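Long-range contacts in dihydrodipicolinate synthase (Bacillus anthracis, PDB 3HIJ), which probably catalyses, as a tetrameric TIM-barrel lyase, the pyruvate-dependent condensation that leads to diaminopimelate and lysine, holding pyruvate as a Schiff base: residues A[100-105]-A[130-135]; A[209-214]-A[256-261]. One frame throughout, in Å; residues are numbered along the deposited sequence.

Interaction 1: A[100-105]-A[130-135]; sequences DAVMLV and LPVMLY
The thioether of M103 crosses the ring of Y135 obliquely, a Met-aromatic contact with SD 4.4 Å from the ring centroid and 37° off the ring normal. With CG anti to the backbone N (chi1 -177°) and the chain extended through chi2, the bend at chi3 brings M103 CE to 3.7 Å from Y135 CD2. V105 runs alongside Y135, pointing the same way, and its CG2 reaches the same Y135 CD2 at 3.6 Å. On the other face of the sheet V132 spreads its two branches: CG1 meets L104 CD1 at 3.6 Å, the side chains at about a right angle, while CG2 meets V102 CG2 at 3.7 Å. L104 also touches F121 and I124 of helix 114-126, the linking helix of this parallel beta-alpha-beta unit.

The strands 101-105 and 132-135, inclined by 24°, are laced by backbone bonds. V102 N donates to P131 O, and V102 O accepts a hydrogen bond from M133 N at 2.7 Å. The pattern then repeats: L104 N donates to M133 O at 2.9 Å, and Y135 N makes a weak bond to L104 O. Where the pair begins, P131 CD packs on D100 O at 3.4 Å, and the D100 carboxylate turns elsewhere, forming a salt bridge with K71.

Y135 OH is hydrogen-bonded to T46 OG1, and Y109 of the second subunit packs on both V105 and Y135. This grouping is consistent with the tyrosine-threonine-tyrosine relay of the family's active site. Carbon and sulfur contacts from M103 and V105 thus restrain the Y135 ring at CG, CD2 and CE2 while the hydroxyl is tied at its far end, so apolar barrel packing would help to set the direction of a polar group.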
loop_
_atom_site.group_PDB
_atom_site.type_symbol
_atom_site.label_atom_id
_atom_site.label_comp_id
_atom_site.label_asym_id
_atom_site.label_seq_id
_atom_site.Cartn_x
_atom_site.Cartn_y
_atom_site.Cartn_z
ATOM N N ASP A 100 -12.926 -6.795 34.538
ATOM C CA ASP A 100 -11.747 -6.219 35.141
ATOM C C ASP A 100 -11.073 -5.108 34.353
ATOM O O ASP A 100 -10.262 -4.379 34.890
ATOM C CB ASP A 100 -10.773 -7.317 35.416
ATOM C CG ASP A 100 -11.401 -8.417 36.236
ATOM O OD1 ASP A 100 -11.746 -9.518 35.686
ATOM O OD2 ASP A 100 -11.623 -8.160 37.431
ATOM N N ALA A 101 -11.393 -4.989 33.073
ATOM C CA ALA A 101 -10.673 -4.028 32.219
ATOM C C ALA A 101 -11.498 -3.865 30.968
ATOM O O ALA A 101 -12.388 -4.711 30.696
ATOM C CB ALA A 101 -9.310 -4.580 31.844
ATOM N N VAL A 102 -11.188 -2.840 30.178
ATOM C CA VAL A 102 -11.845 -2.714 28.874
ATOM C C VAL A 102 -10.792 -2.546 27.816
ATOM O O VAL A 102 -9.702 -1.957 28.095
ATOM C CB VAL A 102 -12.888 -1.568 28.811
ATOM C CG1 VAL A 102 -14.070 -1.838 29.750
ATOM C CG2 VAL A 102 -12.257 -0.155 29.118
ATOM N N MET A 103 -11.090 -3.064 26.624
ATOM C CA MET A 103 -10.225 -2.901 25.456
ATOM C C MET A 103 -10.912 -1.924 24.463
ATOM O O MET A 103 -12.092 -2.091 24.167
ATOM C CB MET A 103 -9.970 -4.249 24.773
ATOM C CG MET A 103 -9.006 -4.089 23.576
ATOM S SD MET A 103 -8.784 -5.639 22.726
ATOM C CE MET A 103 -10.462 -5.942 22.047
ATOM N N LEU A 104 -10.185 -0.915 23.989
ATOM C CA LEU A 104 -10.768 0.128 23.168
ATOM C C LEU A 104 -10.081 0.137 21.843
ATOM O O LEU A 104 -8.929 0.549 21.736
ATOM C CB LEU A 104 -10.528 1.510 23.823
ATOM C CG LEU A 104 -11.141 1.692 25.192
ATOM C CD1 LEU A 104 -10.935 3.140 25.685
ATOM C CD2 LEU A 104 -12.632 1.263 25.237
ATOM N N VAL A 105 -10.778 -0.292 20.799
ATOM C CA VAL A 105 -10.186 -0.252 19.438
ATOM C C VAL A 105 -10.021 1.134 18.852
ATOM O O VAL A 105 -10.805 2.051 19.131
ATOM C CB VAL A 105 -11.054 -1.133 18.465
ATOM C CG1 VAL A 105 -12.448 -0.500 18.148
ATOM C CG2 VAL A 105 -10.261 -1.438 17.211
ATOM N N LEU A 130 -11.922 1.448 35.689
ATOM C CA LEU A 130 -11.190 0.261 35.227
ATOM C C LEU A 130 -9.909 0.545 34.412
ATOM O O LEU A 130 -9.767 1.578 33.770
ATOM C CB LEU A 130 -12.134 -0.680 34.448
ATOM C CG LEU A 130 -13.290 -1.275 35.276
ATOM C CD1 LEU A 130 -14.022 -2.250 34.450
ATOM C CD2 LEU A 130 -12.792 -2.011 36.522
ATOM N N PRO A 131 -8.973 -0.392 34.438
ATOM C CA PRO A 131 -7.852 -0.333 33.509
ATOM C C PRO A 131 -8.333 -0.426 32.051
ATOM O O PRO A 131 -9.240 -1.206 31.757
ATOM C CB PRO A 131 -7.064 -1.627 33.823
ATOM C CG PRO A 131 -7.511 -2.080 35.187
ATOM C CD PRO A 131 -8.801 -1.381 35.530
ATOM N N VAL A 132 -7.634 0.276 31.161
ATOM C CA VAL A 132 -7.938 0.298 29.740
ATOM C C VAL A 132 -6.772 -0.251 28.915
ATOM O O VAL A 132 -5.609 0.159 29.123
ATOM C CB VAL A 132 -8.224 1.733 29.279
ATOM C CG1 VAL A 132 -8.255 1.830 27.722
ATOM C CG2 VAL A 132 -9.573 2.246 29.933
ATOM N N MET A 133 -7.081 -1.165 27.990
ATOM C CA MET A 133 -6.079 -1.558 26.973
ATOM C C MET A 133 -6.434 -0.907 25.613
ATOM O O MET A 133 -7.542 -1.134 25.126
ATOM C CB MET A 133 -6.096 -3.073 26.839
ATOM C CG MET A 133 -5.206 -3.600 25.703
ATOM S SD MET A 133 -5.273 -5.406 25.766
ATOM C CE MET A 133 -4.192 -5.780 27.090
ATOM N N LEU A 134 -5.566 -0.100 25.024
ATOM C CA LEU A 134 -5.756 0.371 23.648
ATOM C C LEU A 134 -5.636 -0.797 22.654
ATOM O O LEU A 134 -5.023 -1.825 22.969
ATOM C CB LEU A 134 -4.690 1.416 23.297
ATOM C CG LEU A 134 -4.670 2.535 24.309
ATOM C CD1 LEU A 134 -3.509 3.510 23.976
ATOM C CD2 LEU A 134 -6.060 3.297 24.433
ATOM N N TYR A 135 -6.203 -0.658 21.455
ATOM C CA TYR A 135 -6.078 -1.718 20.480
ATOM C C TYR A 135 -5.838 -1.057 19.141
ATOM O O TYR A 135 -6.731 -0.434 18.562
ATOM C CB TYR A 135 -7.348 -2.577 20.548
ATOM C CG TYR A 135 -7.641 -3.609 19.469
ATOM C CD1 TYR A 135 -6.627 -4.163 18.671
ATOM C CD2 TYR A 135 -8.972 -4.035 19.260
ATOM C CE1 TYR A 135 -6.910 -5.097 17.757
ATOM C CE2 TYR A 135 -9.269 -4.948 18.300
ATOM C CZ TYR A 135 -8.239 -5.484 17.565
ATOM O OH TYR A 135 -8.529 -6.426 16.640
#

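Interaction 2: A[209-214]-A[256-261]; sequences SHVIGN and TALQMV
The imidazole of H210 is approached obliquely by L258, whose CD1 lies 3.7 Å from ND1, with T9 and V12 also touching the H210 side chain. ND1 is buried here with no polar partner in the model. NE2, by contrast, is hydrogen-bonded to the backbone O of A10, a tie to the end of strand 7-10 that helps to fix the ring's rotation. L258 turns both its methyl groups to H210 CB, with CD1 at 4.0 Å and CD2 at 3.9 Å, and CD2 reaches H210 O at 3.5 Å. That carbonyl has its polar partner in Y32 OH, so the methyl group packs beside an oxygen already engaged.

V211 carries the rest of the contact through one methyl group. With CG1 anti to its carbonyl carbon (chi1 -62°), that branch meets A257 CB at 4.0 Å, L258 CG at 4.1 Å and V261 CG2 at 4.2 Å. The three partners span the last turn of helix 252-260 and V261, the first residue beyond it. No hydrogen bond joins the segments. The axes of these short helical pieces come no nearer than 9.5 Å, with their N-to-C directions 52° apart, and the modest buried surface, 203 Å², comes mainly from H210, V211 and L258.

A257 touches L245 of helix 228-245, and V261 touches M287 of helix 277-288, so each meets a further helix. Helix 209-225 follows the eighth barrel strand, 203-206, and helix 252-260 comes from the carboxy-terminal helices; their meeting is the junction between (beta/alpha)8 barrel and helical extension seen in the dihydrodipicolinate synthase family.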
loop_
_atom_site.group_PDB
_atom_site.type_symbol
_atom_site.label_atom_id
_atom_site.label_comp_id
_atom_site.label_asym_id
_atom_site.label_seq_id
_atom_site.Cartn_x
_atom_site.Cartn_y
_atom_site.Cartn_z
ATOM N N SER A 209 -4.692 -19.354 20.347
ATOM C CA SER A 209 -4.666 -20.014 21.665
ATOM C C SER A 209 -5.973 -20.779 21.862
ATOM O O SER A 209 -6.067 -21.500 22.828
ATOM C CB SER A 209 -4.517 -18.985 22.780
ATOM O OG SER A 209 -5.509 -17.961 22.674
ATOM N N HIS A 210 -6.968 -20.596 20.970
ATOM C CA HIS A 210 -8.183 -21.367 21.067
ATOM C C HIS A 210 -7.843 -22.815 20.794
ATOM O O HIS A 210 -8.527 -23.663 21.283
ATOM C CB HIS A 210 -9.300 -20.970 20.022
ATOM C CG HIS A 210 -9.933 -19.641 20.294
ATOM N ND1 HIS A 210 -11.123 -19.510 20.976
ATOM C CD2 HIS A 210 -9.542 -18.394 19.961
ATOM C CE1 HIS A 210 -11.417 -18.225 21.081
ATOM N NE2 HIS A 210 -10.477 -17.536 20.456
ATOM N N VAL A 211 -6.902 -23.072 19.898
ATOM C CA VAL A 211 -6.642 -24.466 19.530
ATOM C C VAL A 211 -5.209 -24.893 19.795
ATOM O O VAL A 211 -4.951 -26.054 19.811
ATOM C CB VAL A 211 -7.021 -24.730 18.085
ATOM C CG1 VAL A 211 -8.572 -24.480 17.938
ATOM C CG2 VAL A 211 -6.212 -23.834 17.181
ATOM N N ILE A 212 -4.276 -23.951 20.038
ATOM C CA ILE A 212 -2.947 -24.372 20.428
ATOM C C ILE A 212 -2.421 -23.574 21.631
ATOM O O ILE A 212 -1.262 -23.177 21.652
ATOM C CB ILE A 212 -1.937 -24.327 19.175
ATOM C CG1 ILE A 212 -1.962 -22.959 18.428
ATOM C CG2 ILE A 212 -2.244 -25.464 18.242
ATOM C CD1 ILE A 212 -0.832 -22.841 17.437
ATOM N N GLY A 213 -3.285 -23.265 22.610
ATOM C CA GLY A 213 -2.822 -22.478 23.727
ATOM C C GLY A 213 -1.673 -23.182 24.486
ATOM O O GLY A 213 -0.702 -22.516 24.887
ATOM N N ASN A 214 -1.798 -24.493 24.722
ATOM C CA ASN A 214 -0.735 -25.252 25.397
ATOM C C ASN A 214 0.609 -25.182 24.690
ATOM O O ASN A 214 1.623 -24.998 25.339
ATOM C CB ASN A 214 -1.111 -26.730 25.613
ATOM C CG ASN A 214 -2.184 -26.900 26.695
ATOM O OD1 ASN A 214 -2.361 -25.999 27.505
ATOM N ND2 ASN A 214 -2.957 -28.029 26.666
ATOM N N THR A 256 -14.276 -23.026 13.305
ATOM C CA THR A 256 -14.419 -24.325 12.677
ATOM C C THR A 256 -13.349 -25.242 13.305
ATOM O O THR A 256 -13.603 -26.429 13.585
ATOM C CB THR A 256 -14.218 -24.196 11.170
ATOM O OG1 THR A 256 -15.135 -23.221 10.685
ATOM C CG2 THR A 256 -14.461 -25.519 10.480
ATOM N N ALA A 257 -12.172 -24.668 13.518
ATOM C CA ALA A 257 -11.039 -25.401 14.113
ATOM C C ALA A 257 -11.440 -25.860 15.506
ATOM O O ALA A 257 -11.177 -27.016 15.919
ATOM C CB ALA A 257 -9.709 -24.489 14.150
ATOM N N LEU A 258 -12.127 -25.004 16.244
ATOM C CA LEU A 258 -12.587 -25.423 17.568
ATOM C C LEU A 258 -13.410 -26.708 17.470
ATOM O O LEU A 258 -13.236 -27.646 18.258
ATOM C CB LEU A 258 -13.337 -24.294 18.266
ATOM C CG LEU A 258 -12.395 -23.313 18.963
ATOM C CD1 LEU A 258 -13.081 -21.975 19.088
ATOM C CD2 LEU A 258 -11.857 -23.867 20.384
ATOM N N GLN A 259 -14.291 -26.743 16.473
ATOM C CA GLN A 259 -15.219 -27.868 16.295
ATOM C C GLN A 259 -14.353 -29.074 15.990
ATOM O O GLN A 259 -14.532 -30.129 16.542
ATOM C CB GLN A 259 -16.264 -27.561 15.193
ATOM C CG GLN A 259 -17.389 -28.640 15.069
ATOM C CD GLN A 259 -16.889 -30.017 14.561
ATOM O OE1 GLN A 259 -16.095 -30.084 13.618
ATOM N NE2 GLN A 259 -17.383 -31.129 15.190
ATOM N N MET A 260 -13.324 -28.873 15.191
ATOM C CA MET A 260 -12.455 -29.970 14.882
ATOM C C MET A 260 -11.719 -30.557 16.083
ATOM O O MET A 260 -11.400 -31.715 16.061
ATOM C CB MET A 260 -11.490 -29.593 13.810
ATOM C CG MET A 260 -12.117 -29.564 12.489
ATOM S SD MET A 260 -11.136 -28.657 11.313
ATOM C CE MET A 260 -12.312 -28.525 10.001
ATOM N N VAL A 261 -11.451 -29.791 17.132
ATOM C CA VAL A 261 -10.736 -30.324 18.294
ATOM C C VAL A 261 -11.765 -30.617 19.349
ATOM O O VAL A 261 -11.426 -30.805 20.499
ATOM C CB VAL A 261 -9.628 -29.354 18.811
ATOM C CG1 VAL A 261 -8.659 -29.061 17.683
ATOM C CG2 VAL A 261 -10.242 -28.046 19.370
#

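Overall arrangement
Interaction 1 lies within the barrel wall and interaction 2 at its outer join with the carboxy-terminal helices. They sit on opposite sides of the chain's centre, 25 Å apart between centres and about 12 Å between nearest atoms, without touching. The parallel sheet connects them indirectly: strand 101-105 leads through 75-77 and 40-43 to strand 7-10, to which H210 is tied. Interaction 1 is probably the one closer to catalysis. Strand 132-135 adjoins strand 159-161, which runs toward K163, the pyruvate-modified lysine, and Y109 of a second subunit packs on V105 and Y135. Interaction 2 touches no other chain. The sodium ion is about 12 Å from the L134 side chain.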